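Local coordinates for kelch domain-containing protein (Colletotrichum graminicola M1.001, PDB 5C86), which probably oxidises alcohols at a copper centre, as a fungal alcohol oxidase of the galactose oxidase and glyoxal oxidase family (AA5), at residues A[177-189]-A[192-204]. Sequence-based numbering, arbitrary orientation.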
ATOM      1  N   SER A 177       6.379  -7.133  13.871  1.00 13.76           N
ATOM      2  CA  SER A 177       6.571  -6.086  12.848  1.00 13.47           C
ATOM      3  C   SER A 177       5.723  -6.386  11.586  1.00 11.53           C
ATOM      4  O   SER A 177       5.226  -7.542  11.399  1.00 12.51           O
ATOM      5  CB  SER A 177       8.037  -6.016  12.511  1.00 16.19           C
ATOM      6  OG  SER A 177       8.696  -5.598  13.735  1.00 15.99           O
ATOM      7  N   HIS A 178       5.607  -5.389  10.716  1.00 11.06           N
ATOM      8  CA  HIS A 178       4.881  -5.477   9.450  1.00 10.77           C
ATOM      9  C   HIS A 178       3.463  -6.034   9.643  1.00 10.58           C
ATOM     10  O   HIS A 178       2.992  -6.822   8.814  1.00 11.77           O
ATOM     11  CB  HIS A 178       5.629  -6.290   8.403  1.00 10.86           C
ATOM     12  CG  HIS A 178       7.055  -5.911   8.233  1.00 10.98           C
ATOM     13  ND1 HIS A 178       7.518  -4.630   8.137  1.00 12.16           N
ATOM     14  CD2 HIS A 178       8.128  -6.712   8.164  1.00 12.58           C
ATOM     15  CE1 HIS A 178       8.815  -4.658   7.914  1.00 13.27           C
ATOM     16  NE2 HIS A 178       9.227  -5.905   7.991  1.00 12.66           N
ATOM     17  N   ALA A 179       2.778  -5.617  10.685  1.00 11.54           N
ATOM     18  CA  ALA A 179       1.389  -6.042  10.845  1.00 10.55           C
ATOM     19  C   ALA A 179       0.515  -5.673   9.630  1.00 11.05           C
ATOM     20  O   ALA A 179       0.717  -4.593   8.981  1.00 12.04           O
ATOM     21  CB  ALA A 179       0.790  -5.445  12.091  1.00 13.76           C
ATOM     22  N   TRP A 180      -0.429  -6.558   9.318  1.00 10.72           N
ATOM     23  CA  TRP A 180      -1.367  -6.349   8.201  1.00 10.87           C
ATOM     24  C   TRP A 180      -2.549  -5.484   8.752  1.00 12.17           C
ATOM     25  O   TRP A 180      -3.602  -5.995   9.009  1.00 13.00           O
ATOM     26  CB  TRP A 180      -1.849  -7.661   7.658  1.00 11.28           C
ATOM     27  CG  TRP A 180      -0.850  -8.632   7.186  1.00 10.91           C
ATOM     28  CD1 TRP A 180       0.511  -8.518   7.172  1.00 11.20           C
ATOM     29  CD2 TRP A 180      -1.130  -9.941   6.772  1.00 10.99           C
ATOM     30  NE1 TRP A 180       1.096  -9.645   6.681  1.00 11.03           N
ATOM     31  CE2 TRP A 180       0.101 -10.579   6.448  1.00 11.59           C
ATOM     32  CE3 TRP A 180      -2.315 -10.662   6.589  1.00 11.33           C
ATOM     33  CZ2 TRP A 180       0.152 -11.886   5.933  1.00 11.30           C
ATOM     34  CZ3 TRP A 180      -2.248 -11.940   6.090  1.00 11.48           C
ATOM     35  CH2 TRP A 180      -1.059 -12.557   5.786  1.00 11.82           C
ATOM     36  N   LEU A 181      -2.345  -4.208   8.908  1.00 11.69           N
ATOM     37  CA  LEU A 181      -3.345  -3.308   9.507  1.00 12.09           C
ATOM     38  C   LEU A 181      -4.342  -2.773   8.472  1.00 12.41           C
ATOM     39  O   LEU A 181      -3.971  -2.291   7.373  1.00 12.75           O
ATOM     40  CB  LEU A 181      -2.689  -2.147  10.122  1.00 12.54           C
ATOM     41  CG  LEU A 181      -1.625  -2.380  11.223  1.00 13.21           C
ATOM     42  CD1 LEU A 181      -1.135  -1.071  11.787  1.00 14.09           C
ATOM     43  CD2 LEU A 181      -2.193  -3.262  12.309  1.00 13.97           C
ATOM     44  N   TRP A 182      -5.613  -2.952   8.798  1.00 10.14           N
ATOM     45  CA  TRP A 182      -6.710  -2.457   7.951  1.00 10.45           C
ATOM     46  C   TRP A 182      -7.659  -1.621   8.790  1.00 11.95           C
ATOM     47  O   TRP A 182      -8.371  -2.209   9.591  1.00 12.66           O
ATOM     48  CB  TRP A 182      -7.409  -3.618   7.217  1.00 11.62           C
ATOM     49  CG  TRP A 182      -6.521  -4.188   6.213  1.00 11.47           C
ATOM     50  CD1 TRP A 182      -5.787  -5.327   6.286  1.00 13.04           C
ATOM     51  CD2 TRP A 182      -6.119  -3.525   5.012  1.00 10.75           C
ATOM     52  NE1 TRP A 182      -4.966  -5.435   5.185  1.00 12.84           N
ATOM     53  CE2 TRP A 182      -5.153  -4.354   4.378  1.00 12.40           C
ATOM     54  CE3 TRP A 182      -6.450  -2.318   4.446  1.00 11.24           C
ATOM     55  CZ2 TRP A 182      -4.507  -3.960   3.230  1.00 12.41           C
ATOM     56  CZ3 TRP A 182      -5.842  -1.930   3.313  1.00 12.57           C
ATOM     57  CH2 TRP A 182      -4.851  -2.752   2.713  1.00 11.46           C
ATOM     58  N   SER A 183      -7.698  -0.333   8.524  1.00 11.61           N
ATOM     59  CA  SER A 183      -8.648   0.525   9.217  1.00 12.64           C
ATOM     60  C   SER A 183     -10.067   0.247   8.828  1.00 13.63           C
ATOM     61  O   SER A 183     -10.389  -0.099   7.656  1.00 11.62           O
ATOM     62  CB  SER A 183      -8.353   1.953   8.928  1.00 13.03           C
ATOM     63  OG  SER A 183      -7.081   2.302   9.423  1.00 13.40           O
ATOM     64  N   TRP A 184     -10.955   0.330   9.827  1.00 12.20           N
ATOM     65  CA  TRP A 184     -12.351  -0.015   9.624  1.00 12.40           C
ATOM     66  C   TRP A 184     -13.294   0.943  10.420  1.00 14.86           C
ATOM     67  O   TRP A 184     -12.887   2.012  10.791  1.00 14.37           O
ATOM     68  CB  TRP A 184     -12.554  -1.515   9.889  1.00 14.25           C
ATOM     69  CG  TRP A 184     -13.806  -2.170   9.398  1.00 13.54           C
ATOM     70  CD1 TRP A 184     -14.756  -2.943  10.148  1.00 14.04           C
ATOM     71  CD2 TRP A 184     -14.313  -2.170   8.047  1.00 12.87           C
ATOM     72  NE1 TRP A 184     -15.737  -3.412   9.323  1.00 15.17           N
ATOM     73  CE2 TRP A 184     -15.509  -2.960   8.052  1.00 14.39           C
ATOM     74  CE3 TRP A 184     -13.840  -1.648   6.836  1.00 14.16           C
ATOM     75  CZ2 TRP A 184     -16.190  -3.221   6.899  1.00 14.40           C
ATOM     76  CZ3 TRP A 184     -14.566  -1.932   5.647  1.00 13.68           C
ATOM     77  CH2 TRP A 184     -15.730  -2.674   5.719  1.00 13.38           C
ATOM     78  N   LYS A 185     -14.517   0.510  10.647  1.00 15.09           N
ATOM     79  CA  LYS A 185     -15.553   1.387  11.155  1.00 15.09           C
ATOM     80  C   LYS A 185     -15.190   1.957  12.513  1.00 16.46           C
ATOM     81  O   LYS A 185     -14.587   1.224  13.340  1.00 14.66           O
ATOM     82  CB  LYS A 185     -16.847   0.620  11.186  1.00 16.20           C
ATOM     83  CG  LYS A 185     -17.340   0.194   9.801  1.00 19.34           C
ATOM     84  CD  LYS A 185     -18.638  -0.631   9.853  1.00 22.88           C
ATOM     85  CE  LYS A 185     -19.031  -1.123   8.447  1.00 25.18           C
ATOM     86  NZ  LYS A 185     -20.471  -1.595   8.487  1.00 29.55           N
ATOM     87  N   ASN A 186     -15.543   3.218  12.720  1.00 18.32           N
ATOM     88  CA  ASN A 186     -15.525   3.854  14.069  1.00 20.30           C
ATOM     89  C   ASN A 186     -14.204   3.699  14.803  1.00 19.28           C
ATOM     90  O   ASN A 186     -14.142   3.298  15.991  1.00 20.43           O
ATOM     91  CB  ASN A 186     -16.594   3.133  14.876  1.00 20.52           C
ATOM     92  CG  ASN A 186     -17.001   3.911  16.149  1.00 26.17           C
ATOM     93  OD1 ASN A 186     -16.720   5.073  16.286  1.00 27.45           O
ATOM     94  ND2 ASN A 186     -17.576   3.222  17.070  1.00 32.39           N
ATOM     95  N   GLY A 187     -13.143   3.936  14.081  1.00 17.46           N
ATOM     96  CA  GLY A 187     -11.821   4.019  14.640  1.00 16.39           C
ATOM     97  C   GLY A 187     -11.203   2.683  14.896  1.00 17.14           C
ATOM     98  O   GLY A 187     -10.163   2.650  15.531  1.00 17.11           O
ATOM     99  N   SER A 188     -11.785   1.598  14.420  1.00 15.19           N
ATOM    100  CA  SER A 188     -11.278   0.289  14.597  1.00 14.12           C
ATOM    101  C   SER A 188     -10.123   0.032  13.576  1.00 15.52           C
ATOM    102  O   SER A 188     -10.091   0.666  12.523  1.00 13.99           O
ATOM    103  CB  SER A 188     -12.330  -0.745  14.449  1.00 16.94           C
ATOM    104  OG  SER A 188     -12.759  -0.817  13.094  1.00 15.81           O
ATOM    105  N   VAL A 189      -9.274  -0.910  13.914  1.00 15.43           N
ATOM    106  CA  VAL A 189      -8.184  -1.397  13.049  1.00 15.05           C
ATOM    107  C   VAL A 189      -8.148  -2.887  13.174  1.00 14.78           C
ATOM    108  O   VAL A 189      -7.997  -3.421  14.292  1.00 15.78           O
ATOM    109  CB  VAL A 189      -6.859  -0.750  13.358  1.00 13.53           C
ATOM    110  CG1 VAL A 189      -5.745  -1.419  12.507  1.00 14.38           C
ATOM    111  CG2 VAL A 189      -6.831   0.725  13.154  1.00 15.00           C
ATOM    112  N   ALA A 192      -4.859  -8.197  10.545  1.00 12.42           N
ATOM    113  CA  ALA A 192      -5.210  -9.360   9.788  1.00 12.19           C
ATOM    114  C   ALA A 192      -4.161 -10.451   9.702  1.00 13.37           C
ATOM    115  O   ALA A 192      -4.414 -11.538   9.220  1.00 14.06           O
ATOM    116  CB  ALA A 192      -5.727  -8.947   8.393  1.00 11.81           C
ATOM    117  N   GLY A 193      -3.001 -10.102  10.220  1.00 11.62           N
ATOM    118  CA  GLY A 193      -1.826 -10.943  10.124  1.00 12.79           C
ATOM    119  C   GLY A 193      -0.623 -10.082  10.412  1.00 11.32           C
ATOM    120  O   GLY A 193      -0.775  -8.958  10.842  1.00 12.08           O
ATOM    121  N   PRO A 194       0.593 -10.588  10.172  1.00 11.87           N
ATOM    122  CA  PRO A 194       0.922 -11.903   9.635  1.00 11.36           C
ATOM    123  C   PRO A 194       0.704 -13.074  10.552  1.00 11.37           C
ATOM    124  O   PRO A 194       0.580 -14.193  10.121  1.00 11.95           O
ATOM    125  CB  PRO A 194       2.456 -11.794   9.322  1.00 11.72           C
ATOM    126  CG  PRO A 194       2.916 -10.756  10.314  1.00 11.65           C
ATOM    127  CD  PRO A 194       1.788  -9.751  10.315  1.00 12.11           C
ATOM    128  N   SER A 195       0.692 -12.806  11.856  1.00 12.01           N
ATOM    129  CA  SER A 195       0.335 -13.923  12.785  1.00 12.52           C
ATOM    130  C   SER A 195      -0.988 -14.527  12.309  1.00 13.80           C
ATOM    131  O   SER A 195      -1.882 -13.832  11.861  1.00 14.28           O
ATOM    132  CB  SER A 195       0.094 -13.351  14.166  1.00 14.74           C
ATOM    133  OG  SER A 195      -0.316 -14.386  15.064  1.00 16.93           O
ATOM    134  N   LYS A 196      -1.156 -15.815  12.535  1.00 14.41           N
ATOM    135  CA  LYS A 196      -2.368 -16.498  12.239  1.00 15.78           C
ATOM    136  C   LYS A 196      -3.489 -16.057  13.174  1.00 15.50           C
ATOM    137  O   LYS A 196      -4.662 -16.253  12.819  1.00 16.07           O
ATOM    138  CB  LYS A 196      -2.196 -18.049  12.306  1.00 17.60           C
ATOM    139  CG  LYS A 196      -1.866 -18.568  13.666  1.00 20.79           C
ATOM    140  CD  LYS A 196      -1.337 -19.989  13.472  0.80 23.96           C
ATOM    141  CE  LYS A 196      -0.918 -20.665  14.722  0.60 28.23           C
ATOM    142  NZ  LYS A 196      -0.154 -21.892  14.270  0.55 29.98           N
ATOM    143  N   LYS A 197      -3.175 -15.471  14.316  1.00 15.45           N
ATOM    144  CA  LYS A 197      -4.137 -14.870  15.228  0.59 17.91           C
ATOM    145  C   LYS A 197      -4.412 -13.430  14.828  1.00 16.26           C
ATOM    146  O   LYS A 197      -3.514 -12.576  14.923  1.00 16.36           O
ATOM    147  CB  LYS A 197      -3.595 -14.866  16.647  0.59 19.74           C
ATOM    148  CG  LYS A 197      -3.543 -16.276  17.205  0.59 23.18           C
ATOM    149  CD  LYS A 197      -2.919 -16.315  18.582  0.59 25.02           C
ATOM    150  CE  LYS A 197      -1.416 -16.355  18.575  0.59 27.00           C
ATOM    151  NZ  LYS A 197      -0.832 -15.446  19.617  0.59 30.14           N
ATOM    152  N   MET A 198      -5.636 -13.177  14.334  1.00 15.37           N
ATOM    153  CA  MET A 198      -6.069 -11.825  13.988  1.00 15.11           C
ATOM    154  C   MET A 198      -6.721 -11.138  15.182  1.00 17.51           C
ATOM    155  O   MET A 198      -7.362 -11.816  15.988  1.00 17.20           O
ATOM    156  CB  MET A 198      -7.071 -11.881  12.840  1.00 15.21           C
ATOM    157  CG  MET A 198      -6.610 -12.744  11.672  1.00 15.91           C
ATOM    158  SD  MET A 198      -7.641 -12.655  10.202  1.00 17.55           S
ATOM    159  CE  MET A 198      -9.148 -13.446  10.756  1.00 18.56           C
ATOM    160  N   ASN A 199      -6.638  -9.835  15.251  1.00 15.53           N
ATOM    161  CA  ASN A 199      -7.100  -9.055  16.421  1.00 16.73           C
ATOM    162  C   ASN A 199      -7.693  -7.763  15.972  1.00 17.86           C
ATOM    163  O   ASN A 199      -7.130  -7.064  15.107  1.00 17.06           O
ATOM    164  CB  ASN A 199      -5.971  -8.771  17.325  1.00 16.71           C
ATOM    165  CG  ASN A 199      -5.440 -10.037  18.012  1.00 19.80           C
ATOM    166  OD1 ASN A 199      -6.032 -10.500  19.015  1.00 20.02           O
ATOM    167  ND2 ASN A 199      -4.436 -10.644  17.460  1.00 17.47           N
ATOM    168  N   TRP A 200      -8.798  -7.383  16.615  1.00 15.44           N
ATOM    169  CA  TRP A 200      -9.286  -6.051  16.496  1.00 15.21           C
ATOM    170  C   TRP A 200      -8.670  -5.115  17.495  1.00 17.50           C
ATOM    171  O   TRP A 200      -8.455  -5.528  18.622  1.00 19.80           O
ATOM    172  CB  TRP A 200     -10.805  -6.051  16.736  1.00 14.46           C
ATOM    173  CG  TRP A 200     -11.615  -6.636  15.707  1.00 15.66           C
ATOM    174  CD1 TRP A 200     -12.221  -7.840  15.710  1.00 16.09           C
ATOM    175  CD2 TRP A 200     -11.938  -6.024  14.432  1.00 15.86           C
ATOM    176  NE1 TRP A 200     -12.935  -8.022  14.556  1.00 18.39           N
ATOM    177  CE2 TRP A 200     -12.758  -6.912  13.764  1.00 16.69           C
ATOM    178  CE3 TRP A 200     -11.614  -4.808  13.823  1.00 16.30           C
ATOM    179  CZ2 TRP A 200     -13.233  -6.674  12.470  1.00 17.96           C
ATOM    180  CZ3 TRP A 200     -12.133  -4.573  12.528  1.00 16.01           C
ATOM    181  CH2 TRP A 200     -12.927  -5.498  11.907  1.00 16.67           C
ATOM    182  N   TYR A 201      -8.361  -3.885  17.073  1.00 15.89           N
ATOM    183  CA  TYR A 201      -7.921  -2.795  17.901  1.00 16.34           C
ATOM    184  C   TYR A 201      -8.879  -1.647  17.729  1.00 20.46           C
ATOM    185  O   TYR A 201      -9.456  -1.427  16.635  1.00 18.65           O
ATOM    186  CB  TYR A 201      -6.541  -2.312  17.557  1.00 17.96           C
ATOM    187  CG  TYR A 201      -5.450  -3.315  17.898  1.00 18.13           C
ATOM    188  CD1 TYR A 201      -4.864  -3.285  19.147  1.00 19.86           C
ATOM    189  CD2 TYR A 201      -5.023  -4.295  17.008  1.00 16.51           C
ATOM    190  CE1 TYR A 201      -3.873  -4.201  19.493  1.00 19.09           C
ATOM    191  CE2 TYR A 201      -4.048  -5.202  17.351  1.00 17.84           C
ATOM    192  CZ  TYR A 201      -3.478  -5.171  18.611  1.00 18.80           C
ATOM    193  OH  TYR A 201      -2.462  -6.038  19.006  1.00 17.39           O
ATOM    194  N   ASP A 202      -9.141  -0.934  18.837  1.00 20.86           N
ATOM    195  CA  ASP A 202      -9.947   0.268  18.842  1.00 24.06           C
ATOM    196  C   ASP A 202      -9.010   1.349  19.225  1.00 25.29           C
ATOM    197  O   ASP A 202      -8.267   1.232  20.215  1.00 23.84           O
ATOM    198  CB  ASP A 202     -11.078   0.119  19.868  1.00 26.07           C
ATOM    199  CG  ASP A 202     -12.033   1.330  19.915  1.00 29.83           C
ATOM    200  OD1 ASP A 202     -11.804   2.377  19.312  1.00 26.95           O
ATOM    201  OD2 ASP A 202     -13.041   1.183  20.634  1.00 34.32           O
ATOM    202  N   THR A 203      -8.953   2.392  18.418  1.00 21.83           N
ATOM    203  CA  THR A 203      -8.040   3.444  18.560  1.00 20.35           C
ATOM    204  C   THR A 203      -8.633   4.647  19.300  1.00 22.68           C
ATOM    205  O   THR A 203      -7.945   5.667  19.380  1.00 24.73           O
ATOM    206  CB  THR A 203      -7.469   3.929  17.206  1.00 22.59           C
ATOM    207  OG1 THR A 203      -8.536   4.491  16.435  1.00 20.60           O
ATOM    208  CG2 THR A 203      -6.786   2.718  16.460  1.00 22.56           C
ATOM    209  N   LYS A 204      -9.856   4.529  19.769  1.00 25.28           N
ATOM    210  CA  LYS A 204     -10.520   5.687  20.400  1.00 25.88           C
ATOM    211  C   LYS A 204     -10.220   5.593  21.927  1.00 28.10           C
ATOM    212  O   LYS A 204     -10.009   4.493  22.471  1.00 23.97           O
ATOM    213  CB  LYS A 204     -11.999   5.606  20.159  1.00 29.36           C
ATOM    214  CG  LYS A 204     -12.436   5.696  18.697  1.00 28.88           C
ATOM    215  CD  LYS A 204     -13.955   5.836  18.610  1.00 28.28           C
ATOM    216  CE  LYS A 204     -14.808   4.739  19.208  1.00 29.22           C
ATOM    217  NZ  LYS A 204     -14.470   3.343  18.876  1.00 29.03           N
TER
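Three successive strands of one four-stranded blade of the beta-propeller meet here, 181-183, 188-191 and 197-202, the last two as a hairpin. V189 and Y201 form an antiparallel hydrogen-bonded pair: V189 N gives to Y201 O at 2.8 Å, and Y201 N returns the bond to V189 O. Past the neighbouring S188-D202 pair, G187 O takes two donors, T203 N and T203 OG1, the hydroxyl lying on a carbonyl lone pair at 2.6 Å. T203 CG2 rests against V189 CG2, so this beta-branched residue serves a polar and an apolar partner. G187, at positive phi without a side chain, leaves room for K204 CG. K204, bent at chi3 and chi4 (-59° and -48°), curls back so that NZ reaches N186 O at 2.9 Å while forming a salt bridge with D202, whose OD1 also accepts K204 N in an Asx turn.

At the other end W180 N bonds to G193 O and A192 N to W180 O, both nearly straight. The W180 indole lies against the chain: G193 CA sits over its six-membered ring, 3.9 Å from the centroid, and P194 CD over the five-membered ring. Glycine permits this close approach; the peptide before P194 is cis, and its ring shares that face. W184 CD1 meets W200 CH2 at 3.6 Å, their planes inclined by 31°.

The H178 side chain lies beside Y120 and H423, which bind copper in this enzyme but not in this apo structure, and hydrogen-bonds Y245. V189 and T203 pack on F132 of the preceding blade, while strand 208-214 completes this blade beyond 197-202.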